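Local structure of putative HAD-hydrolase YfnB (Bacillus subtilis, 3ED5) at residues T131-K134 with R135-S139. The protein probably acts as a hydrolase of the haloacid dehalogenase superfamily, possibly with 5'-nucleotidase activity. Numbering follows the deposited sequence.
With FMT (formic acid), chain G.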
# COMPACT_ATOMS: atom_id res chain seq x y z
N THR A 131 -1.83 9.35 -7.34
CA THR A 131 -0.56 8.63 -7.34
C THR A 131 -0.78 7.15 -7.67
O THR A 131 -0.04 6.57 -8.48
CB THR A 131 0.14 8.75 -5.98
OG1 THR A 131 0.43 10.13 -5.73
CG2 THR A 131 1.45 7.94 -5.99
N GLN A 132 -1.82 6.57 -7.08
CA GLN A 132 -2.03 5.14 -7.24
C GLN A 132 -2.57 4.84 -8.63
O GLN A 132 -2.11 3.88 -9.28
CB GLN A 132 -2.99 4.63 -6.14
CG GLN A 132 -2.49 4.85 -4.66
CD GLN A 132 -1.07 4.36 -4.40
OE1 GLN A 132 -0.09 4.87 -4.97
NE2 GLN A 132 -0.93 3.43 -3.46
N TYR A 133 -3.51 5.66 -9.10
CA TYR A 133 -4.05 5.52 -10.45
C TYR A 133 -2.91 5.62 -11.48
O TYR A 133 -2.78 4.78 -12.40
CB TYR A 133 -5.11 6.59 -10.76
CG TYR A 133 -6.53 6.15 -10.37
CD1 TYR A 133 -6.94 6.08 -9.04
CD2 TYR A 133 -7.45 5.80 -11.36
CE1 TYR A 133 -8.26 5.69 -8.70
CE2 TYR A 133 -8.76 5.41 -11.03
CZ TYR A 133 -9.16 5.37 -9.70
OH TYR A 133 -10.46 4.97 -9.39
N LYS A 134 -2.07 6.63 -11.30
CA LYS A 134 -0.99 6.85 -12.27
C LYS A 134 0.02 5.70 -12.31
O LYS A 134 0.34 5.21 -13.41
CB LYS A 134 -0.28 8.20 -12.01
CG LYS A 134 0.87 8.45 -13.01
CD LYS A 134 1.50 9.84 -12.79
CE LYS A 134 2.42 10.23 -13.92
NZ LYS A 134 3.55 9.26 -14.07
N ARG A 135 0.48 5.25 -11.14
CA ARG A 135 1.46 4.16 -11.06
C ARG A 135 0.86 2.82 -11.53
O ARG A 135 1.54 2.04 -12.22
CB ARG A 135 2.04 4.06 -9.65
CG ARG A 135 2.95 5.29 -9.35
CD ARG A 135 3.24 5.38 -7.88
NE ARG A 135 3.97 4.19 -7.39
CZ ARG A 135 3.62 3.43 -6.35
NH1 ARG A 135 2.51 3.68 -5.64
NH2 ARG A 135 4.40 2.40 -6.02
N LEU A 136 -0.42 2.58 -11.24
CA LEU A 136 -1.06 1.39 -11.78
C LEU A 136 -1.19 1.47 -13.31
O LEU A 136 -1.07 0.42 -14.00
CB LEU A 136 -2.46 1.16 -11.16
CG LEU A 136 -2.40 0.73 -9.69
CD1 LEU A 136 -3.81 0.87 -9.07
CD2 LEU A 136 -1.82 -0.69 -9.49
N ARG A 137 -1.49 2.64 -13.84
CA ARG A 137 -1.58 2.78 -15.30
C ARG A 137 -0.21 2.57 -15.96
O ARG A 137 -0.09 1.84 -16.94
CB ARG A 137 -2.15 4.14 -15.72
CG ARG A 137 -3.65 4.24 -15.52
CD ARG A 137 -4.22 5.45 -16.28
NE ARG A 137 -5.68 5.46 -16.21
CZ ARG A 137 -6.40 6.24 -15.40
NH1 ARG A 137 -7.71 6.15 -15.41
NH2 ARG A 137 -5.81 7.11 -14.58
N ASP A 138 0.80 3.25 -15.42
CA ASP A 138 2.13 3.22 -16.03
C ASP A 138 2.80 1.84 -16.01
O ASP A 138 3.59 1.54 -16.92
CB ASP A 138 3.05 4.24 -15.32
CG ASP A 138 2.63 5.71 -15.54
OD1 ASP A 138 1.81 6.02 -16.44
OD2 ASP A 138 3.19 6.62 -14.85
N SER A 139 2.49 1.03 -15.01
CA SER A 139 3.02 -0.34 -14.89
C SER A 139 2.16 -1.36 -15.68
O SER A 139 2.50 -2.54 -15.72
CB SER A 139 3.02 -0.76 -13.41
OG SER A 139 1.68 -0.76 -12.87
C FMT G . -2.99 8.98 -15.46
O1 FMT G . -3.73 9.05 -16.46
O2 FMT G . -3.26 8.34 -14.44
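Lys134 and Asp138, one turn apart on helix 129-138, form a salt bridge. Lys134 NZ lies 2.8 Å from Asp138 OD2 and approaches it almost end-on to its C-O bond. The lysine chain runs extended and bends only at its last torsion (chi4 -60°), which turns NZ to the carboxylate. NZ also donates a hydrogen bond to the backbone O of Glu99. With an alanine in its place, Asp138 would probably lose its charge partner and Glu99 O the hydrogen bond from NZ.

Among the polar contacts, Arg135 NH1 gives a weak, bent bond to Gln132 OE1 (2.9 Å), which lies in the plane of the guanidinium, at its edge. The stronger partner of both side chains is Asp15, in the loop after strand 9-12, two residues past Asp13, the probable nucleophile. Arg137 NH2 donates to O2 of the bound formic acid, probably from the crystallisation liquor, at 2.8 Å. The same nitrogen lies 3.8 Å from Tyr133 CD2, near the ring plane. Backbone i to i+4 bonds join 131-134 to 135-138, and Ser139 OG and N both bond to Arg135 O at the helix end.

In the apolar contact, Thr131 CG2 packs alongside Arg135 CD (3.7 Å).

The helix links parallel strands 120-125 and 147-150 in a beta-alpha-beta unit, with Tyr133 and Leu136 against Ile148.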